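Local coordinates for SusD homolog (Bacteroides thetaiotaomicron, PDB 3SGH), which probably binds glycans at the cell surface as a SusD-like outer-membrane lipoprotein, serving carbohydrate uptake together with a partner transporter, at residues A[23-26]-A[27-30]; A[75-78]-A[79-83]; A[109-112]-A[113-116]; A[178-181]-A[182-185]; A[236-239]-A[240-243]. All blocks are in the same frame, centred on the assembly; numbering follows the deposited sequence.

Interaction 1: residues A[23-26]-A[27-30]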
# COMPACT_ATOMS: atom_id res chain seq x y z
N THR A 23 -19.73 -0.44 -6.10
CA THR A 23 -18.70 -1.00 -6.96
C THR A 23 -17.39 -0.25 -6.80
O THR A 23 -16.33 -0.86 -6.73
CB THR A 23 -19.05 -0.87 -8.44
OG1 THR A 23 -20.47 -0.99 -8.60
CG2 THR A 23 -18.29 -1.91 -9.24
N MSE A 24 -17.48 1.08 -6.76
CA MSE A 24 -16.29 1.93 -6.67
C MSE A 24 -15.50 1.58 -5.42
O MSE A 24 -14.26 1.58 -5.42
CB MSE A 24 -16.64 3.43 -6.65
CG MSE A 24 -17.41 3.91 -7.86
SE MSE A 24 -17.81 5.77 -7.75
CE MSE A 24 -16.03 6.38 -8.01
N PHE A 25 -16.23 1.25 -4.36
CA PHE A 25 -15.61 0.99 -3.07
C PHE A 25 -14.66 -0.21 -3.08
O PHE A 25 -13.86 -0.39 -2.13
CB PHE A 25 -16.65 0.70 -2.00
CG PHE A 25 -17.43 1.89 -1.46
CD1 PHE A 25 -17.03 3.21 -1.61
CD2 PHE A 25 -18.56 1.63 -0.73
CE1 PHE A 25 -17.77 4.24 -1.02
CE2 PHE A 25 -19.31 2.66 -0.16
CZ PHE A 25 -18.94 3.94 -0.32
N ASN A 26 -14.74 -1.07 -4.10
CA ASN A 26 -13.78 -2.18 -4.18
C ASN A 26 -12.31 -1.73 -4.30
O ASN A 26 -11.42 -2.50 -3.99
CB ASN A 26 -14.13 -3.08 -5.34
CG ASN A 26 -15.34 -3.95 -5.02
OD1 ASN A 26 -15.21 -4.91 -4.26
ND2 ASN A 26 -16.52 -3.55 -5.49
N VAL A 27 -12.05 -0.48 -4.69
CA VAL A 27 -10.66 -0.02 -4.69
C VAL A 27 -10.00 0.07 -3.31
O VAL A 27 -8.79 0.08 -3.23
CB VAL A 27 -10.43 1.31 -5.41
CG1 VAL A 27 -10.91 1.21 -6.90
CG2 VAL A 27 -11.06 2.50 -4.65
N TYR A 28 -10.78 0.17 -2.24
CA TYR A 28 -10.18 0.40 -0.93
C TYR A 28 -9.40 -0.80 -0.42
O TYR A 28 -8.32 -0.65 0.11
CB TYR A 28 -11.26 0.77 0.07
CG TYR A 28 -11.82 2.17 -0.12
CD1 TYR A 28 -10.99 3.27 -0.03
CD2 TYR A 28 -13.17 2.40 -0.30
CE1 TYR A 28 -11.46 4.58 -0.18
CE2 TYR A 28 -13.64 3.71 -0.46
CZ TYR A 28 -12.78 4.80 -0.39
OH TYR A 28 -13.21 6.11 -0.53
N ALA A 29 -9.95 -1.99 -0.62
CA ALA A 29 -9.33 -3.20 -0.10
C ALA A 29 -9.19 -4.33 -1.11
O ALA A 29 -8.46 -5.28 -0.83
CB ALA A 29 -10.12 -3.71 1.10
N CYS A 30 -9.91 -4.25 -2.25
CA CYS A 30 -9.92 -5.35 -3.26
C CYS A 30 -10.24 -6.73 -2.67
O CYS A 30 -9.40 -7.64 -2.75
CB CYS A 30 -8.59 -5.39 -4.00
SG CYS A 30 -8.42 -3.95 -5.12
O HOH W 1 -12.79 -2.40 -0.81
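V27 N gives its hydrogen to M24 O, 3.1 Å away. CG2 of V27 lies against the same oxygen, 3.4 Å from M24 O. Y28 repeats the i to i-3 pattern: its N bonds to F25 O at 3.1 Å. Y28 CG stands anti to the carbonyl carbon (chi1 -73°), which lays the ring beside F25. The two rings meet obliquely, with the planes at 42°. F25 CD1 touches Y28 CE2 at 3.6 Å, in the plane of the tyrosine ring. Y28 OH is hydrogen-bonded to T108. Replacing Y28 by an alanine would probably leave F25 without its ring neighbour and T108 without this hydroxyl partner. At A29 the chain reaches back through a water, which accepts from A29 N at 2.9 Å and lies close to F25 O, to which it may donate. C30 N then bonds to N26 O, 2.9 Å away. C30 has positive phi and leaves the helical path. The run is thus a short irregular helical turn following helix 17-24. V27 packs on helix 75-84, Y28 faces helix 100-120 and strand 314-317, and C30 rests on helix 33-40.

Interaction 2: residues A[75-78]-A[79-83]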
# COMPACT_ATOMS: atom_id res chain seq x y z
N SER A 75 -2.76 -5.77 -15.27
CA SER A 75 -3.93 -6.10 -14.44
C SER A 75 -4.45 -4.96 -13.58
O SER A 75 -5.68 -4.77 -13.43
CB SER A 75 -3.60 -7.31 -13.53
OG SER A 75 -3.50 -8.48 -14.30
N SER A 76 -3.54 -4.26 -12.93
CA SER A 76 -3.92 -3.23 -11.97
C SER A 76 -4.71 -2.11 -12.63
O SER A 76 -5.75 -1.68 -12.08
CB SER A 76 -2.68 -2.67 -11.26
OG SER A 76 -2.06 -3.67 -10.45
N TRP A 77 -4.24 -1.65 -13.79
CA TRP A 77 -4.96 -0.64 -14.55
C TRP A 77 -6.37 -1.09 -14.77
O TRP A 77 -7.32 -0.35 -14.48
CB TRP A 77 -4.28 -0.37 -15.89
CG TRP A 77 -5.11 0.45 -16.83
CD1 TRP A 77 -6.22 0.03 -17.47
CD2 TRP A 77 -4.91 1.83 -17.24
NE1 TRP A 77 -6.73 1.04 -18.26
CE2 TRP A 77 -5.96 2.16 -18.12
CE3 TRP A 77 -3.96 2.83 -16.93
CZ2 TRP A 77 -6.06 3.43 -18.76
CZ3 TRP A 77 -4.07 4.10 -17.56
CH2 TRP A 77 -5.13 4.39 -18.45
N GLY A 78 -6.53 -2.30 -15.29
CA GLY A 78 -7.87 -2.80 -15.64
C GLY A 78 -8.79 -2.92 -14.45
O GLY A 78 -10.00 -2.60 -14.51
N ARG A 79 -8.21 -3.36 -13.34
CA ARG A 79 -8.99 -3.59 -12.16
C ARG A 79 -9.49 -2.26 -11.54
O ARG A 79 -10.69 -2.11 -11.22
CB ARG A 79 -8.14 -4.38 -11.14
CG ARG A 79 -8.90 -4.80 -9.85
CD ARG A 79 -10.11 -5.66 -10.12
NE ARG A 79 -9.76 -6.92 -10.75
CZ ARG A 79 -10.59 -7.91 -11.01
NH1 ARG A 79 -11.87 -7.82 -10.66
NH2 ARG A 79 -10.13 -9.00 -11.59
N LEU A 80 -8.56 -1.31 -11.37
CA LEU A 80 -8.86 -0.06 -10.72
C LEU A 80 -9.73 0.83 -11.62
O LEU A 80 -10.71 1.39 -11.15
CB LEU A 80 -7.57 0.69 -10.36
CG LEU A 80 -6.72 -0.08 -9.32
CD1 LEU A 80 -5.41 0.66 -9.03
CD2 LEU A 80 -7.54 -0.31 -7.99
N TYR A 81 -9.37 0.97 -12.90
CA TYR A 81 -10.26 1.63 -13.84
C TYR A 81 -11.64 1.01 -13.89
O TYR A 81 -12.62 1.73 -13.95
CB TYR A 81 -9.68 1.65 -15.26
CG TYR A 81 -9.12 2.98 -15.64
CD1 TYR A 81 -7.94 3.45 -15.11
CD2 TYR A 81 -9.76 3.74 -16.61
CE1 TYR A 81 -7.44 4.71 -15.47
CE2 TYR A 81 -9.28 4.95 -17.00
CZ TYR A 81 -8.13 5.45 -16.43
OH TYR A 81 -7.69 6.68 -16.87
N GLY A 82 -11.73 -0.31 -13.86
CA GLY A 82 -13.01 -0.97 -13.90
C GLY A 82 -13.93 -0.61 -12.75
O GLY A 82 -15.16 -0.47 -12.92
N TYR A 83 -13.37 -0.45 -11.55
CA TYR A 83 -14.20 -0.10 -10.41
C TYR A 83 -14.61 1.39 -10.42
O TYR A 83 -15.74 1.72 -10.07
CB TYR A 83 -13.49 -0.45 -9.09
CG TYR A 83 -13.36 -1.92 -8.80
CD1 TYR A 83 -14.44 -2.78 -8.98
CD2 TYR A 83 -12.19 -2.43 -8.25
CE1 TYR A 83 -14.32 -4.12 -8.71
CE2 TYR A 83 -12.07 -3.76 -7.95
CZ TYR A 83 -13.13 -4.61 -8.18
OH TYR A 83 -13.01 -5.94 -7.88
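W77 and Y81 stack one helical turn apart on helix 75-84. This is an offset stack of the indole six-membered ring on the phenol ring. The centroids are 4.2 Å apart and the planes differ by only 8°. Y81 CD1 lies over the centre of the indole system, while W77 CZ2 lies over the tyrosine face, offset toward the rim, 3.7 Å from Y81 CZ. W77 has CG anti to the backbone N (chi1 169°), a torsion that helps place the indole alongside the Y81 ring. Y81 CB packs 3.2 Å from W77 O. L116 of helix 100-120 and P124 each touch both rings. L80 is on the buried side, where its CG lies 3.3 Å from S76 O. S76 OG is bonded to W43. The glycine side is looser. G78 and G82 are exposed and meet through backbone alone, with G82 N giving a bond to G78 O at 2.9 Å. R79 bends at chi2 and chi3 and leads away from S75, and its NE makes a salt bridge with E38. The backbone bonds are regular, as from L80 N to S76 O at 2.9 Å. The chemistry is divided by side of the helix. Dispersion between flat rings joins one turn to the next, and the arginine carries its charge across to E38 of helix 33-40.

Interaction 3: residues A[109-112]-A[113-116]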
# COMPACT_ATOMS: atom_id res chain seq x y z
N ARG A 109 -12.53 7.74 -6.03
CA ARG A 109 -11.73 7.94 -7.24
C ARG A 109 -10.31 8.32 -6.91
O ARG A 109 -9.39 7.73 -7.41
CB ARG A 109 -12.34 9.03 -8.10
CG ARG A 109 -11.68 9.25 -9.45
CD ARG A 109 -12.34 10.36 -10.14
NE ARG A 109 -11.73 10.65 -11.44
CZ ARG A 109 -11.73 11.83 -12.03
NH1 ARG A 109 -12.20 12.93 -11.42
NH2 ARG A 109 -11.17 11.91 -13.23
N VAL A 110 -10.13 9.32 -6.03
CA VAL A 110 -8.80 9.70 -5.62
C VAL A 110 -8.09 8.47 -5.01
O VAL A 110 -6.92 8.25 -5.31
CB VAL A 110 -8.76 10.90 -4.66
CG1 VAL A 110 -7.33 11.03 -3.99
CG2 VAL A 110 -9.21 12.25 -5.36
N TYR A 111 -8.74 7.68 -4.16
CA TYR A 111 -8.08 6.52 -3.49
C TYR A 111 -7.52 5.55 -4.54
O TYR A 111 -6.35 5.10 -4.49
CB TYR A 111 -9.01 5.75 -2.52
CG TYR A 111 -8.18 4.87 -1.62
CD1 TYR A 111 -7.83 3.54 -1.99
CD2 TYR A 111 -7.66 5.37 -0.44
CE1 TYR A 111 -7.00 2.78 -1.15
CE2 TYR A 111 -6.86 4.62 0.39
CZ TYR A 111 -6.54 3.33 0.03
OH TYR A 111 -5.69 2.61 0.86
N GLY A 112 -8.34 5.28 -5.54
CA GLY A 112 -7.99 4.33 -6.55
C GLY A 112 -6.91 4.84 -7.46
O GLY A 112 -6.01 4.11 -7.85
N MSE A 113 -7.03 6.12 -7.83
CA MSE A 113 -6.11 6.69 -8.78
C MSE A 113 -4.77 7.08 -8.16
O MSE A 113 -3.75 7.11 -8.86
CB MSE A 113 -6.75 7.86 -9.51
CG MSE A 113 -7.94 7.38 -10.40
SE MSE A 113 -7.39 6.11 -11.77
CE MSE A 113 -8.52 4.63 -11.31
N GLN A 114 -4.73 7.37 -6.86
CA GLN A 114 -3.44 7.62 -6.22
C GLN A 114 -2.62 6.33 -6.18
O GLN A 114 -1.42 6.36 -6.35
CB GLN A 114 -3.57 8.26 -4.84
CG GLN A 114 -4.27 7.49 -3.74
CD GLN A 114 -3.43 6.39 -3.09
OE1 GLN A 114 -2.24 6.54 -2.93
NE2 GLN A 114 -4.08 5.27 -2.72
N LEU A 115 -3.31 5.20 -5.99
CA LEU A 115 -2.69 3.90 -6.12
C LEU A 115 -2.16 3.68 -7.54
O LEU A 115 -1.01 3.29 -7.71
CB LEU A 115 -3.63 2.77 -5.73
CG LEU A 115 -3.12 1.33 -5.87
CD1 LEU A 115 -1.79 1.15 -5.19
CD2 LEU A 115 -4.20 0.35 -5.35
N LEU A 116 -2.96 3.97 -8.55
CA LEU A 116 -2.54 3.69 -9.92
C LEU A 116 -1.38 4.63 -10.30
O LEU A 116 -0.42 4.21 -10.96
CB LEU A 116 -3.73 3.77 -10.88
CG LEU A 116 -3.44 3.33 -12.33
CD1 LEU A 116 -2.86 1.88 -12.36
CD2 LEU A 116 -4.71 3.48 -13.25
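R109 O accepts from M113 N at 2.9 Å, one of the i to i+4 bonds of helix 100-120, a helix of this alpha-helical SusD-like fold whose residues here are all buried. The aliphatic parts of the two side chains also approach, with R109 CG 4.3 Å from M113 CG. M113 is a selenomethionine. The polar end of R109 works outside this turn: NE bonds to Y85 OH, and the guanidinium makes cation-pi contacts with F88 and Y125. V110 comes next, and its O accepts from Q114 N at 2.8 Å. Its side chain packs on helices 140-162 and 181-198. Y111 carries the main side-chain contact. Its ring and Q114 lie side by side and point the same way. Q114 NE2 sits over the centre of one ring face, 4.0 Å above the plane, with ring and amide planes 64° apart. Y111 OH is bonded to R194. The bond from L115 N to Y111 O is weak, at 3.4 Å. Y111 O has a second donor, however, in the amide of Q114. Q114 places CG between its backbone N and carbonyl carbon (chi1 63°) and bends again at chi2, which brings NE2 back to Y111 O. The bond from Q114 NE2 to Y111 O is 2.9 Å long and lies on a lone pair, in the carbonyl plane. G112 closes the segment without a side chain, and G112 O accepts from L116 N at 3.1 Å.

Interaction 4: residues A[178-181]-A[182-185]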
# COMPACT_ATOMS: atom_id res chain seq x y z
N LYS A 178 -20.58 3.02 8.09
CA LYS A 178 -22.05 3.05 8.30
C LYS A 178 -22.63 4.47 8.21
O LYS A 178 -23.59 4.83 8.91
CB LYS A 178 -22.39 2.40 9.64
CG LYS A 178 -21.92 0.94 9.77
CD LYS A 178 -22.40 0.31 11.12
CE LYS A 178 -22.52 -1.26 11.07
NZ LYS A 178 -21.21 -1.97 10.79
N GLY A 179 -22.02 5.28 7.36
CA GLY A 179 -22.48 6.64 7.09
C GLY A 179 -21.94 7.74 7.96
O GLY A 179 -22.32 8.88 7.79
N ASP A 180 -21.06 7.40 8.90
CA ASP A 180 -20.48 8.37 9.79
C ASP A 180 -19.45 9.24 9.05
O ASP A 180 -18.29 8.82 8.85
CB ASP A 180 -19.86 7.67 10.99
CG ASP A 180 -19.38 8.65 12.05
OD1 ASP A 180 -19.12 9.86 11.77
OD2 ASP A 180 -19.24 8.20 13.20
N CYS A 181 -19.86 10.44 8.66
CA CYS A 181 -18.96 11.35 7.93
C CYS A 181 -17.81 11.89 8.75
O CYS A 181 -16.82 12.36 8.16
CB CYS A 181 -19.73 12.51 7.30
SG CYS A 181 -20.83 11.88 5.95
N SER A 182 -17.89 11.85 10.08
CA SER A 182 -16.72 12.22 10.88
C SER A 182 -15.60 11.19 10.72
O SER A 182 -14.45 11.56 10.73
CB SER A 182 -17.09 12.37 12.36
OG SER A 182 -17.94 13.49 12.50
N LYS A 183 -15.95 9.92 10.56
CA LYS A 183 -14.94 8.86 10.33
C LYS A 183 -14.37 9.01 8.92
O LYS A 183 -13.14 8.96 8.72
CB LYS A 183 -15.51 7.47 10.47
CG LYS A 183 -15.94 7.06 11.84
CD LYS A 183 -14.79 6.74 12.77
CE LYS A 183 -15.26 6.25 14.20
NZ LYS A 183 -15.90 4.90 14.21
N TRP A 184 -15.24 9.26 7.95
CA TRP A 184 -14.74 9.52 6.61
C TRP A 184 -13.85 10.77 6.53
O TRP A 184 -12.90 10.83 5.74
CB TRP A 184 -15.85 9.62 5.59
CG TRP A 184 -16.41 8.31 5.17
CD1 TRP A 184 -17.64 7.83 5.48
CD2 TRP A 184 -15.76 7.30 4.39
NE1 TRP A 184 -17.82 6.58 4.91
CE2 TRP A 184 -16.67 6.23 4.25
CE3 TRP A 184 -14.50 7.20 3.78
CZ2 TRP A 184 -16.37 5.08 3.53
CZ3 TRP A 184 -14.20 6.05 3.08
CH2 TRP A 184 -15.13 5.01 2.96
N LEU A 185 -14.13 11.76 7.36
CA LEU A 185 -13.32 13.00 7.31
C LEU A 185 -11.91 12.72 7.79
O LEU A 185 -10.96 13.21 7.20
CB LEU A 185 -13.99 14.10 8.16
CG LEU A 185 -13.36 15.50 8.07
CD1 LEU A 185 -13.50 16.09 6.69
CD2 LEU A 185 -14.00 16.44 9.16
O HOH W 2 -18.82 5.86 13.92
O HOH W 3 -20.84 12.50 12.13
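D180 is the N-cap of helix 181-198, and its phi/psi of -74°/100° mark the change from loop to helix. G179 just before it has positive phi. From C181 onward the backbone is helical. D180 O accepts from W184 N at 3.2 Å and, weakly, from K183 N. C181 O accepts from L185 N at 2.9 Å. The side chain of D180 adds the capping bonds. With CG anti to the backbone N (chi1 -173°), the carboxylate swings over the first turn, and OD1 accepts weakly from S182 N at 2.9 Å and from K183 N at 3.4 Å. The first-turn amides have no preceding turn to supply regular i-4 acceptors, and OD1 partly makes up for it. The negative charge there is likely to be favoured by the helix dipole. K183 crosses D180 obliquely, its CG 3.7 Å from D180 OD2. The ammonium does not touch the carboxylate directly, and K183 NZ is bonded to G224 O. W184 CD1 lies 3.6 Å from D180 O, while W184 NE1 bonds to D174, which also holds G179 N. C181, next after the cap, packs on helix 140-162. In one of its two conformers, S182 OG may share a water with D180 OD1. Another water donates to D180 OD2 and accepts from K183 NZ, which is 3.1 Å from it.

Interaction 5: residues A[236-239]-A[240-243]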
# COMPACT_ATOMS: atom_id res chain seq x y z
N ASN A 236 -18.69 -11.30 1.72
CA ASN A 236 -18.68 -11.84 3.10
C ASN A 236 -17.65 -12.94 3.35
O ASN A 236 -17.76 -13.74 4.31
CB ASN A 236 -20.10 -12.18 3.54
CG ASN A 236 -20.93 -10.91 3.76
OD1 ASN A 236 -20.74 -10.17 4.75
ND2 ASN A 236 -21.82 -10.64 2.83
N GLU A 237 -16.67 -12.98 2.48
CA GLU A 237 -15.48 -13.79 2.66
C GLU A 237 -14.33 -13.11 1.94
O GLU A 237 -14.52 -12.52 0.86
CB GLU A 237 -15.68 -15.24 2.23
CG GLU A 237 -16.00 -15.45 0.81
CD GLU A 237 -16.22 -16.94 0.48
OE1 GLU A 237 -17.29 -17.50 0.86
OE2 GLU A 237 -15.33 -17.55 -0.15
N ASN A 238 -13.13 -13.18 2.53
CA ASN A 238 -12.06 -12.38 2.00
C ASN A 238 -11.30 -13.10 0.89
O ASN A 238 -11.28 -14.33 0.80
CB ASN A 238 -11.15 -11.80 3.10
CG ASN A 238 -10.31 -12.86 3.81
OD1 ASN A 238 -9.44 -13.45 3.17
ND2 ASN A 238 -10.49 -13.04 5.15
N GLY A 239 -10.71 -12.32 0.01
CA GLY A 239 -9.95 -12.85 -1.11
C GLY A 239 -8.65 -13.49 -0.71
O GLY A 239 -8.21 -14.42 -1.38
N TYR A 240 -8.04 -13.04 0.38
CA TYR A 240 -6.76 -13.63 0.81
C TYR A 240 -6.95 -15.08 1.13
O TYR A 240 -6.09 -15.89 0.80
CB TYR A 240 -6.17 -12.90 2.00
CG TYR A 240 -5.49 -11.56 1.76
CD1 TYR A 240 -4.26 -11.46 1.12
CD2 TYR A 240 -6.07 -10.38 2.25
CE1 TYR A 240 -3.63 -10.28 0.96
CE2 TYR A 240 -5.42 -9.17 2.10
CZ TYR A 240 -4.20 -9.11 1.48
OH TYR A 240 -3.52 -7.92 1.34
N ALA A 241 -8.06 -15.43 1.78
CA ALA A 241 -8.28 -16.82 2.17
C ALA A 241 -8.41 -17.70 0.91
O ALA A 241 -7.92 -18.84 0.89
CB ALA A 241 -9.47 -16.94 3.05
N ILE A 242 -9.03 -17.16 -0.14
CA ILE A 242 -9.16 -17.88 -1.40
C ILE A 242 -7.74 -18.04 -2.05
O ILE A 242 -7.35 -19.16 -2.37
CB ILE A 242 -10.18 -17.22 -2.36
CG1 ILE A 242 -11.59 -17.23 -1.70
CG2 ILE A 242 -10.18 -17.99 -3.75
CD1 ILE A 242 -12.63 -16.25 -2.34
N VAL A 243 -7.02 -16.94 -2.28
CA VAL A 243 -5.69 -16.99 -2.88
C VAL A 243 -4.77 -17.91 -2.07
O VAL A 243 -4.06 -18.77 -2.62
CB VAL A 243 -5.13 -15.59 -3.10
CG1 VAL A 243 -3.75 -15.63 -3.78
CG2 VAL A 243 -6.13 -14.76 -3.95
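N238 sets CG between its own backbone N and carbonyl carbon (chi1 69°), and this rotation carries OD1 over the first turn of helix 239-245. E237 uses the same kind of first torsion (chi1 62°) and then extends, which brings its carboxylate beside I242. N238 is the N-cap of the helix. Its OD1 accepts from A241 N at 2.8 Å, nearly in line with the side-chain C=O. OD1 also lies 3.5 Å from A241 CB and, on the neighbouring residue, 3.5 Å from Y240 CB, so the cap oxygen is packed against both side chains. The amide nitrogen of N238 faces the other way and bonds to L312 O and I306 O. The whole amide is therefore fixed from both ends. A leucine in place of N238 would probably leave A241 N without its cap and the carbonyls of I306 and L312 without this donor. The backbone takes over at G239, whose O accepts from V243 N at 2.9 Å. V243 CG2 packs close to the same oxygen, at 3.3 Å. E237 and I242 cross at about a right angle, and E237 OE2 touches I242 CD1 at 3.7 Å. The Y240 side chain packs on C36 and N40 of helix 33-40. Much of the polar work falls to N238, with Q314 OE1 holding G239 N. The N238 amide has both a carbonyl oxygen and an NH2, so it can cap the helix and donate to the loop carbonyls at once, while the glutamate beside it rests an oxygen against the I242 methyl.

How the interactions relate
Interactions 1 and 3 are buried, while 2, 4 and 5 are only partly so. Interactions 1, 2 and 3 form one cluster, with centres about 10 Å apart. Y83 packs on N26 and V27, L116 lies against W77 and Y81, and Y28 meets Y111. Interaction 4 touches only interaction 1, at W184 and Y28. Interaction 5 stands apart, about 5 Å from interaction 1 at the nearest atoms, but Q314 bonds to G239 and weakly to C30, and so links them. Interaction 1 is an irregular turn held by backbone bonds and a ring pair. Mid-helix contacts 2 and 3 use rings and an amide, whereas 4 and 5 cap helix starts, with aspartate and water at one and a buried asparagine at the other.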